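Local coordinates for squalene synthase HpnC (Alicyclobacillus acidocaldarius subsp. acidocaldarius, PDB 4HD1), which probably acts as a prenyl transferase of the squalene/phytoene synthase family, joining isoprenoid diphosphates on the route to squalene, at residues V7-C18 with P87-T95; Q221-E231 with L242-L253. All coordinates share one frame; numbering follows the deposited sequence.

Contact 1. Residues V7-C18 with P87-T95; sequences VPVELRGDFEVC and PAFRALQFT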
loop_
_atom_site.group_PDB
_atom_site.type_symbol
_atom_site.label_atom_id
_atom_site.label_comp_id
_atom_site.label_asym_id
_atom_site.label_seq_id
_atom_site.Cartn_x
_atom_site.Cartn_y
_atom_site.Cartn_z
ATOM N N VAL A 7 -21.706 4.860 13.282
ATOM C CA VAL A 7 -21.973 5.662 12.092
ATOM C C VAL A 7 -23.457 6.089 12.105
ATOM O O VAL A 7 -24.278 5.390 12.710
ATOM C CB VAL A 7 -21.573 4.841 10.837
ATOM C CG1 VAL A 7 -22.641 4.848 9.746
ATOM C CG2 VAL A 7 -20.216 5.298 10.318
ATOM N N PRO A 8 -23.806 7.241 11.477
ATOM C CA PRO A 8 -25.210 7.680 11.471
ATOM C C PRO A 8 -26.132 6.682 10.770
ATOM O O PRO A 8 -25.736 6.073 9.765
ATOM C CB PRO A 8 -25.173 9.000 10.690
ATOM C CG PRO A 8 -23.762 9.464 10.791
ATOM C CD PRO A 8 -22.943 8.205 10.769
ATOM N N VAL A 9 -27.343 6.533 11.310
ATOM C CA VAL A 9 -28.341 5.562 10.840
ATOM C C VAL A 9 -28.503 5.525 9.315
ATOM O O VAL A 9 -28.546 4.439 8.732
ATOM C CB VAL A 9 -29.718 5.772 11.540
ATOM C CG1 VAL A 9 -30.795 4.872 10.935
ATOM C CG2 VAL A 9 -29.610 5.530 13.044
ATOM N N GLU A 10 -28.571 6.697 8.675
ATOM C CA GLU A 10 -28.788 6.784 7.220
ATOM C C GLU A 10 -27.630 6.206 6.433
ATOM O O GLU A 10 -27.811 5.788 5.295
ATOM C CB GLU A 10 -29.008 8.225 6.741
ATOM C CG GLU A 10 -29.664 9.161 7.739
ATOM C CD GLU A 10 -28.683 9.696 8.768
ATOM O OE1 GLU A 10 -29.050 9.761 9.960
ATOM O OE2 GLU A 10 -27.545 10.044 8.382
ATOM N N LEU A 11 -26.442 6.194 7.033
ATOM C CA LEU A 11 -25.225 5.761 6.332
ATOM C C LEU A 11 -24.788 4.321 6.608
ATOM O O LEU A 11 -23.822 3.844 6.011
ATOM C CB LEU A 11 -24.067 6.732 6.616
ATOM C CG LEU A 11 -24.091 8.050 5.833
ATOM C CD1 LEU A 11 -23.273 9.128 6.530
ATOM C CD2 LEU A 11 -23.611 7.842 4.404
ATOM N N ARG A 12 -25.493 3.627 7.495
ATOM C CA ARG A 12 -25.085 2.277 7.897
ATOM C C ARG A 12 -25.092 1.255 6.772
ATOM O O ARG A 12 -24.231 0.367 6.737
ATOM C CB ARG A 12 -25.912 1.779 9.076
ATOM C CG ARG A 12 -25.385 2.333 10.375
ATOM C CD ARG A 12 -26.254 1.980 11.550
ATOM N NE ARG A 12 -26.116 3.034 12.535
ATOM C CZ ARG A 12 -26.877 3.173 13.613
ATOM N NH1 ARG A 12 -27.851 2.308 13.867
ATOM N NH2 ARG A 12 -26.657 4.187 14.439
ATOM N N GLY A 13 -26.052 1.383 5.858
ATOM C CA GLY A 13 -26.107 0.531 4.679
ATOM C C GLY A 13 -24.881 0.703 3.804
ATOM O O GLY A 13 -24.255 -0.282 3.404
ATOM N N ASP A 14 -24.523 1.955 3.523
ATOM C CA ASP A 14 -23.374 2.256 2.671
ATOM C C ASP A 14 -22.060 1.773 3.278
ATOM O O ASP A 14 -21.188 1.281 2.558
ATOM C CB ASP A 14 -23.303 3.753 2.396
ATOM C CG ASP A 14 -24.564 4.286 1.754
ATOM O OD1 ASP A 14 -25.340 3.485 1.184
ATOM O OD2 ASP A 14 -24.779 5.513 1.812
ATOM N N PHE A 15 -21.925 1.914 4.595
ATOM C CA PHE A 15 -20.751 1.412 5.300
ATOM C C PHE A 15 -20.746 -0.115 5.377
ATOM O O PHE A 15 -19.679 -0.737 5.374
ATOM C CB PHE A 15 -20.621 2.047 6.689
ATOM C CG PHE A 15 -19.911 3.374 6.678
ATOM C CD1 PHE A 15 -18.520 3.433 6.687
ATOM C CD2 PHE A 15 -20.629 4.568 6.635
ATOM C CE1 PHE A 15 -17.858 4.653 6.666
ATOM C CE2 PHE A 15 -19.971 5.796 6.617
ATOM C CZ PHE A 15 -18.582 5.838 6.634
ATOM N N GLU A 16 -21.934 -0.717 5.428
ATOM C CA GLU A 16 -22.042 -2.169 5.340
ATOM C C GLU A 16 -21.500 -2.700 4.010
ATOM O O GLU A 16 -20.843 -3.746 3.989
ATOM C CB GLU A 16 -23.484 -2.637 5.553
ATOM C CG GLU A 16 -23.669 -4.149 5.472
ATOM C CD GLU A 16 -22.899 -4.921 6.537
ATOM O OE1 GLU A 16 -22.982 -6.164 6.527
ATOM O OE2 GLU A 16 -22.217 -4.306 7.391
ATOM N N VAL A 17 -21.781 -1.983 2.918
ATOM C CA VAL A 17 -21.237 -2.324 1.598
ATOM C C VAL A 17 -19.708 -2.276 1.661
ATOM O O VAL A 17 -19.039 -3.244 1.302
ATOM C CB VAL A 17 -21.772 -1.403 0.467
ATOM C CG1 VAL A 17 -21.124 -1.737 -0.869
ATOM C CG2 VAL A 17 -23.290 -1.514 0.335
ATOM N N CYS A 18 -19.163 -1.165 2.150
ATOM C CA CYS A 18 -17.716 -1.015 2.287
ATOM C C CYS A 18 -17.106 -2.142 3.106
ATOM O O CYS A 18 -16.054 -2.670 2.748
ATOM C CB CYS A 18 -17.377 0.325 2.912
ATOM S SG CYS A 18 -17.754 1.704 1.817
ATOM N N PRO A 87 -22.900 3.685 -3.101
ATOM C CA PRO A 87 -22.817 3.380 -1.668
ATOM C C PRO A 87 -21.388 3.562 -1.108
ATOM O O PRO A 87 -21.201 4.313 -0.138
ATOM C CB PRO A 87 -23.259 1.918 -1.598
ATOM C CG PRO A 87 -24.192 1.765 -2.753
ATOM C CD PRO A 87 -23.679 2.671 -3.837
ATOM N N ALA A 88 -20.400 2.911 -1.729
ATOM C CA ALA A 88 -18.994 3.023 -1.303
ATOM C C ALA A 88 -18.519 4.465 -1.155
ATOM O O ALA A 88 -17.910 4.818 -0.146
ATOM C CB ALA A 88 -18.067 2.256 -2.237
ATOM N N PHE A 89 -18.811 5.293 -2.152
ATOM C CA PHE A 89 -18.356 6.677 -2.153
ATOM C C PHE A 89 -19.165 7.604 -1.247
ATOM O O PHE A 89 -18.656 8.638 -0.820
ATOM C CB PHE A 89 -18.276 7.226 -3.577
ATOM C CG PHE A 89 -17.010 6.846 -4.296
ATOM C CD1 PHE A 89 -15.808 7.496 -4.009
ATOM C CD2 PHE A 89 -17.013 5.837 -5.257
ATOM C CE1 PHE A 89 -14.637 7.147 -4.667
ATOM C CE2 PHE A 89 -15.845 5.484 -5.920
ATOM C CZ PHE A 89 -14.655 6.140 -5.625
ATOM N N ARG A 90 -20.416 7.248 -0.960
ATOM C CA ARG A 90 -21.180 7.954 0.067
ATOM C C ARG A 90 -20.543 7.701 1.437
ATOM O O ARG A 90 -20.363 8.632 2.224
ATOM C CB ARG A 90 -22.661 7.554 0.053
ATOM C CG ARG A 90 -23.547 8.483 -0.765
ATOM C CD ARG A 90 -25.019 8.077 -0.746
ATOM N NE ARG A 90 -25.367 7.308 -1.938
ATOM C CZ ARG A 90 -25.765 6.037 -1.945
ATOM N NH1 ARG A 90 -25.905 5.363 -0.814
ATOM N NH2 ARG A 90 -26.039 5.442 -3.095
ATOM N N ALA A 91 -20.181 6.450 1.710
ATOM C CA ALA A 91 -19.463 6.128 2.938
ATOM C C ALA A 91 -18.125 6.883 2.992
ATOM O O ALA A 91 -17.811 7.522 4.003
ATOM C CB ALA A 91 -19.257 4.626 3.070
ATOM N N LEU A 92 -17.361 6.839 1.899
ATOM C CA LEU A 92 -16.093 7.568 1.829
ATOM C C LEU A 92 -16.268 9.074 2.067
ATOM O O LEU A 92 -15.480 9.685 2.791
ATOM C CB LEU A 92 -15.362 7.315 0.504
ATOM C CG LEU A 92 -13.877 7.707 0.488
ATOM C CD1 LEU A 92 -13.067 6.801 1.406
ATOM C CD2 LEU A 92 -13.313 7.679 -0.926
ATOM N N GLN A 93 -17.303 9.646 1.457
ATOM C CA GLN A 93 -17.695 11.050 1.631
ATOM C C GLN A 93 -17.857 11.461 3.101
ATOM O O GLN A 93 -17.393 12.528 3.513
ATOM C CB GLN A 93 -19.012 11.278 0.902
ATOM C CG GLN A 93 -19.389 12.714 0.639
ATOM C CD GLN A 93 -20.534 12.797 -0.353
ATOM O OE1 GLN A 93 -20.328 13.116 -1.519
ATOM N NE2 GLN A 93 -21.742 12.475 0.097
ATOM N N PHE A 94 -18.527 10.616 3.877
ATOM C CA PHE A 94 -18.662 10.838 5.306
ATOM C C PHE A 94 -17.298 10.749 5.989
ATOM O O PHE A 94 -16.932 11.639 6.762
ATOM C CB PHE A 94 -19.637 9.841 5.925
ATOM C CG PHE A 94 -19.848 10.046 7.395
ATOM C CD1 PHE A 94 -20.565 11.155 7.862
ATOM C CD2 PHE A 94 -19.329 9.145 8.318
ATOM C CE1 PHE A 94 -20.762 11.356 9.225
ATOM C CE2 PHE A 94 -19.527 9.340 9.681
ATOM C CZ PHE A 94 -20.240 10.447 10.136
ATOM N N THR A 95 -16.557 9.684 5.683
ATOM C CA THR A 95 -15.198 9.490 6.190
ATOM C C THR A 95 -14.269 10.674 5.872
ATOM O O THR A 95 -13.620 11.197 6.777
ATOM C CB THR A 95 -14.598 8.159 5.691
ATOM O OG1 THR A 95 -15.311 7.064 6.286
ATOM C CG2 THR A 95 -13.125 8.056 6.050
#

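Contact 2. Residues Q221-E231 with L242-L253; sequences QALFDEGRRLE and LKLYRLGGEAIL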
loop_
_atom_site.group_PDB
_atom_site.type_symbol
_atom_site.label_atom_id
_atom_site.label_comp_id
_atom_site.label_asym_id
_atom_site.label_seq_id
_atom_site.Cartn_x
_atom_site.Cartn_y
_atom_site.Cartn_z
ATOM N N GLN A 221 15.341 -2.583 5.655
ATOM C CA GLN A 221 15.600 -2.655 7.090
ATOM C C GLN A 221 15.896 -1.267 7.672
ATOM O O GLN A 221 15.395 -0.921 8.742
ATOM C CB GLN A 221 16.731 -3.645 7.391
ATOM C CG GLN A 221 16.923 -3.951 8.873
ATOM C CD GLN A 221 15.700 -4.590 9.513
ATOM O OE1 GLN A 221 15.318 -5.720 9.176
ATOM N NE2 GLN A 221 15.083 -3.871 10.448
ATOM N N ALA A 222 16.687 -0.473 6.953
ATOM C CA ALA A 222 17.002 0.898 7.362
ATOM C C ALA A 222 15.747 1.762 7.382
ATOM O O ALA A 222 15.585 2.617 8.260
ATOM C CB ALA A 222 18.057 1.506 6.447
ATOM N N LEU A 223 14.855 1.529 6.422
ATOM C CA LEU A 223 13.572 2.231 6.387
ATOM C C LEU A 223 12.644 1.839 7.546
ATOM O O LEU A 223 12.011 2.706 8.156
ATOM C CB LEU A 223 12.890 2.069 5.022
ATOM C CG LEU A 223 13.566 2.852 3.881
ATOM C CD1 LEU A 223 13.051 2.386 2.524
ATOM C CD2 LEU A 223 13.418 4.368 4.054
ATOM N N PHE A 224 12.577 0.547 7.855
ATOM C CA PHE A 224 11.906 0.095 9.074
ATOM C C PHE A 224 12.462 0.783 10.326
ATOM O O PHE A 224 11.692 1.311 11.127
ATOM C CB PHE A 224 11.965 -1.433 9.223
ATOM C CG PHE A 224 10.956 -2.155 8.381
ATOM C CD1 PHE A 224 9.602 -1.832 8.464
ATOM C CD2 PHE A 224 11.350 -3.162 7.503
ATOM C CE1 PHE A 224 8.667 -2.493 7.681
ATOM C CE2 PHE A 224 10.415 -3.825 6.716
ATOM C CZ PHE A 224 9.074 -3.488 6.808
ATOM N N ASP A 225 13.791 0.788 10.471
ATOM C CA ASP A 225 14.465 1.425 11.611
ATOM C C ASP A 225 14.104 2.898 11.762
ATOM O O ASP A 225 13.860 3.367 12.866
ATOM C CB ASP A 225 15.987 1.291 11.496
ATOM C CG ASP A 225 16.466 -0.147 11.586
ATOM O OD1 ASP A 225 15.643 -1.046 11.871
ATOM O OD2 ASP A 225 17.678 -0.374 11.366
ATOM N N GLU A 226 14.076 3.625 10.649
ATOM C CA GLU A 226 13.647 5.022 10.656
ATOM C C GLU A 226 12.140 5.153 10.947
ATOM O O GLU A 226 11.720 6.040 11.693
ATOM C CB GLU A 226 14.010 5.696 9.331
ATOM C CG GLU A 226 13.959 7.216 9.366
ATOM C CD GLU A 226 14.006 7.862 7.985
ATOM O OE1 GLU A 226 14.235 7.156 6.968
ATOM O OE2 GLU A 226 13.808 9.098 7.916
ATOM N N GLY A 227 11.335 4.266 10.372
ATOM C CA GLY A 227 9.876 4.322 10.544
ATOM C C GLY A 227 9.411 4.111 11.973
ATOM O O GLY A 227 8.480 4.777 12.446
ATOM N N ARG A 228 10.081 3.179 12.645
ATOM C CA ARG A 228 9.886 2.839 14.056
ATOM C C ARG A 228 9.574 4.030 14.965
ATOM O O ARG A 228 8.806 3.907 15.912
ATOM C CB ARG A 228 11.166 2.180 14.555
ATOM C CG ARG A 228 10.978 1.058 15.546
ATOM C CD ARG A 228 12.329 0.722 16.133
ATOM N NE ARG A 228 12.376 -0.606 16.732
ATOM C CZ ARG A 228 11.865 -0.921 17.921
ATOM N NH1 ARG A 228 11.978 -2.163 18.374
ATOM N NH2 ARG A 228 11.232 -0.009 18.655
ATOM N N ARG A 229 10.188 5.176 14.680
ATOM C CA ARG A 229 10.023 6.369 15.511
ATOM C C ARG A 229 8.563 6.827 15.618
ATOM O O ARG A 229 8.159 7.377 16.640
ATOM C CB ARG A 229 10.932 7.504 15.008
ATOM C CG ARG A 229 10.886 8.795 15.823
ATOM C CD ARG A 229 11.466 8.632 17.220
ATOM N NE ARG A 229 11.133 9.783 18.062
ATOM C CZ ARG A 229 11.066 9.753 19.390
ATOM N NH1 ARG A 229 11.309 8.622 20.045
ATOM N NH2 ARG A 229 10.745 10.854 20.066
ATOM N N LEU A 230 7.781 6.579 14.570
ATOM C CA LEU A 230 6.357 6.935 14.541
ATOM C C LEU A 230 5.565 6.271 15.688
ATOM O O LEU A 230 4.610 6.850 16.237
ATOM C CB LEU A 230 5.754 6.590 13.171
ATOM C CG LEU A 230 4.300 6.981 12.889
ATOM C CD1 LEU A 230 4.057 8.469 13.126
ATOM C CD2 LEU A 230 3.856 6.570 11.484
ATOM N N GLU A 231 5.984 5.067 16.063
ATOM C CA GLU A 231 5.353 4.349 17.172
ATOM C C GLU A 231 5.339 5.128 18.494
ATOM O O GLU A 231 4.505 4.851 19.352
ATOM C CB GLU A 231 5.992 2.968 17.357
ATOM C CG GLU A 231 5.714 2.035 16.187
ATOM C CD GLU A 231 6.661 0.849 16.113
ATOM O OE1 GLU A 231 7.243 0.452 17.154
ATOM O OE2 GLU A 231 6.818 0.303 14.997
ATOM N N LEU A 242 1.053 -0.255 14.014
ATOM C CA LEU A 242 2.290 0.038 13.287
ATOM C C LEU A 242 3.392 -0.940 13.642
ATOM O O LEU A 242 4.080 -1.439 12.754
ATOM C CB LEU A 242 2.769 1.468 13.546
ATOM C CG LEU A 242 1.901 2.573 12.948
ATOM C CD1 LEU A 242 2.341 3.907 13.525
ATOM C CD2 LEU A 242 1.949 2.587 11.422
ATOM N N LYS A 243 3.547 -1.221 14.933
ATOM C CA LYS A 243 4.572 -2.158 15.382
ATOM C C LYS A 243 4.377 -3.484 14.656
ATOM O O LYS A 243 5.312 -4.092 14.131
ATOM C CB LYS A 243 4.508 -2.347 16.898
ATOM C CG LYS A 243 5.490 -3.377 17.444
ATOM C CD LYS A 243 5.649 -3.237 18.956
ATOM C CE LYS A 243 6.250 -4.485 19.585
ATOM N NZ LYS A 243 6.162 -4.456 21.077
ATOM N N LEU A 244 3.140 -3.913 14.596
ATOM C CA LEU A 244 2.826 -5.185 14.009
ATOM C C LEU A 244 3.043 -5.222 12.487
ATOM O O LEU A 244 3.544 -6.220 11.965
ATOM C CB LEU A 244 1.409 -5.556 14.384
ATOM C CG LEU A 244 0.853 -6.773 13.664
ATOM C CD1 LEU A 244 1.605 -8.036 14.081
ATOM C CD2 LEU A 244 -0.629 -6.910 13.990
ATOM N N TYR A 245 2.696 -4.155 11.770
ATOM C CA TYR A 245 3.101 -4.064 10.362
ATOM C C TYR A 245 4.623 -4.185 10.256
ATOM O O TYR A 245 5.130 -4.928 9.409
ATOM C CB TYR A 245 2.643 -2.753 9.716
ATOM C CG TYR A 245 1.142 -2.512 9.685
ATOM C CD1 TYR A 245 0.230 -3.576 9.661
ATOM C CD2 TYR A 245 0.636 -1.207 9.640
ATOM C CE1 TYR A 245 -1.141 -3.342 9.618
ATOM C CE2 TYR A 245 -0.729 -0.961 9.597
ATOM C CZ TYR A 245 -1.612 -2.030 9.582
ATOM O OH TYR A 245 -2.965 -1.784 9.540
ATOM N N ARG A 246 5.342 -3.467 11.125
ATOM C CA ARG A 246 6.805 -3.496 11.142
ATOM C C ARG A 246 7.327 -4.910 11.381
ATOM O O ARG A 246 8.212 -5.374 10.663
ATOM C CB ARG A 246 7.388 -2.518 12.174
ATOM C CG ARG A 246 8.867 -2.760 12.469
ATOM C CD ARG A 246 9.533 -1.681 13.319
ATOM N NE ARG A 246 8.963 -1.514 14.661
ATOM C CZ ARG A 246 9.238 -2.274 15.722
ATOM N NH1 ARG A 246 10.070 -3.305 15.633
ATOM N NH2 ARG A 246 8.661 -2.005 16.886
ATOM N N LEU A 247 6.765 -5.594 12.376
ATOM C CA LEU A 247 7.208 -6.945 12.717
ATOM C C LEU A 247 7.033 -7.882 11.531
ATOM O O LEU A 247 7.945 -8.641 11.202
ATOM C CB LEU A 247 6.477 -7.480 13.955
ATOM C CG LEU A 247 6.821 -6.785 15.277
ATOM C CD1 LEU A 247 5.889 -7.244 16.398
ATOM C CD2 LEU A 247 8.296 -6.954 15.668
ATOM N N GLY A 248 5.873 -7.795 10.881
ATOM C CA GLY A 248 5.570 -8.599 9.697
ATOM C C GLY A 248 6.571 -8.362 8.583
ATOM O O GLY A 248 7.089 -9.314 7.984
ATOM N N GLY A 249 6.853 -7.088 8.321
ATOM C CA GLY A 249 7.832 -6.698 7.312
ATOM C C GLY A 249 9.234 -7.157 7.646
ATOM O O GLY A 249 9.957 -7.629 6.773
ATOM N N GLU A 250 9.616 -7.024 8.914
ATOM C CA GLU A 250 10.936 -7.456 9.369
ATOM C C GLU A 250 11.083 -8.963 9.235
ATOM O O GLU A 250 12.153 -9.456 8.860
ATOM C CB GLU A 250 11.194 -7.024 10.816
ATOM C CG GLU A 250 11.520 -5.546 10.976
ATOM C CD GLU A 250 11.889 -5.162 12.403
ATOM O OE1 GLU A 250 11.300 -5.716 13.367
ATOM O OE2 GLU A 250 12.774 -4.291 12.563
ATOM N N ALA A 251 10.006 -9.690 9.526
ATOM C CA ALA A 251 10.012 -11.147 9.412
ATOM C C ALA A 251 10.141 -11.604 7.964
ATOM O O ALA A 251 10.701 -12.667 7.698
ATOM C CB ALA A 251 8.775 -11.746 10.057
ATOM N N ILE A 252 9.631 -10.803 7.030
ATOM C CA ILE A 252 9.788 -11.110 5.603
ATOM C C ILE A 252 11.262 -10.999 5.213
ATOM O O ILE A 252 11.799 -11.879 4.533
ATOM C CB ILE A 252 8.889 -10.229 4.702
ATOM C CG1 ILE A 252 7.418 -10.638 4.863
ATOM C CG2 ILE A 252 9.310 -10.334 3.234
ATOM C CD1 ILE A 252 6.413 -9.689 4.233
ATOM N N LEU A 253 11.914 -9.930 5.669
ATOM C CA LEU A 253 13.345 -9.729 5.432
ATOM C C LEU A 253 14.172 -10.861 6.035
ATOM O O LEU A 253 15.105 -11.359 5.404
ATOM C CB LEU A 253 13.811 -8.385 6.000
ATOM C CG LEU A 253 13.178 -7.101 5.451
ATOM C CD1 LEU A 253 13.804 -5.884 6.119
ATOM C CD2 LEU A 253 13.280 -7.004 3.932
#

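Contact 1. Residues V7-C18 with P87-T95
The methyl of Ala91 sits squarely over one face of the Phe15 ring, CB lying 3.6 Å from the ring centroid and almost on its normal, a CH-pi contact. Val7 CG2 covers the opposite face nearer the rim, which leaves the ring sandwiched between the chain leading into helix 12-25 and the flank of helix 87-99. Thr95 OG1, whose main polar partner is His43, lies at the ring edge, 3.5 Å from Phe15 CZ. Phe94 reaches back over the incoming loop: with CG anti to the backbone N (chi1 -178°), its ring extends past Leu11 to Pro8. Leu11 CD1 is 3.6 Å from Phe94 CD1, Pro8 CD is 3.6 Å from Phe94 CZ, and Phe15 CZ lies at the edge of the Phe94 ring.

Farther along, Cys18 SG rests 3.5 Å from Ala91 CB and also touches the backbone of Ala88, while Val17 CG2 meets Pro87 CB. On the outer side, Arg90 bends at chi3 to bring NH1 to the Asp14 carboxylate, 2.8 Å from OD1. The carboxylate and guanidinium planes stand 61° apart; NH1 alone serves both oxygens, with a weak hydrogen bond to OD2, and the salt bridge is skewed rather than a flat pairing of two nitrogens with two oxygens. With Ala88, Ala91 and Cys18 at the crossing, the segment axes approach to 7.8 Å at -108°. Pro42 of helix 41-56 also touches Val7 and Phe15. This is helix-on-helix packing at the periphery of an all-helical fold of the squalene/phytoene synthase family, with the N-terminal chain laid across helix 87-99.

Contact 2. Residues Q221-E231 with L242-L253
The guanidinium of Arg228 lies flat on that of Arg246, centres 3.7 Å apart and planes 24° from parallel, with Arg246 NH2 over the middle of the Arg228 group. Glu231 occupies an edge of the Arg246 guanidinium. The ring of Phe224 has the carbonyl O of Arg246 above one face, toward the rim, and Leu253 CD1 at its edge. These groups lie between the arms of an antiparallel helical hairpin, in which helix 207-227 turns back through a short 3-10 segment into helix 236-257; the axes of the segments 221-227 and 242-253 run at 162°.

Phe224 is the knob of a knobs-into-holes contact, seated among Arg246, Gly249, Glu250 and Leu253. The floor of the hole is Gly249, whose CA lies 3.5 Å from Phe224 CZ. Ala164 of helix 152-172 also touches Phe224. Near the turn, Leu230 CD2 meets Leu242 CD1 with the two side chains nearly perpendicular.

The polar flank is a salt-bridge network. Arg246 bends at chi3 (62°) and offers NE and NH2 side-on to Glu231, one nitrogen to each oxygen, both on syn lone pairs and nearly coplanar. Its NH1 turns to Glu250 of the same helix. Glu231 and Glu250, both paired with Arg246, probably offset the repulsion between the two stacked arginines. At the other end, Gln221 OE1 accepts a hydrogen bond from Arg257, while NE2 bridges two acidic residues that lie close together, Asp225 OD1 and Glu250. The bond from Gln221 NE2 meets Glu250 OE2 on its anti side, at 3.2 Å.

Overall arrangement
Contacts 1 and 2 share no helix: their centres lie 32 Å apart, their nearest atoms about 15 Å, and they follow one another along the chain. Contact 1 is the more peripheral, its centre 23 Å from that of the chain against 14 Å for contact 2, yet both are only partly buried. Contact 1 brings together pieces distant in sequence and crosses them steeply, relying on aromatic and aliphatic packing with one peripheral salt bridge. Contact 2 joins sequence neighbours in a nearly antiparallel hairpin, with an aromatic knob beside a buried arginine that pairs with two acids, and an amide bonded to a carboxylate farther along.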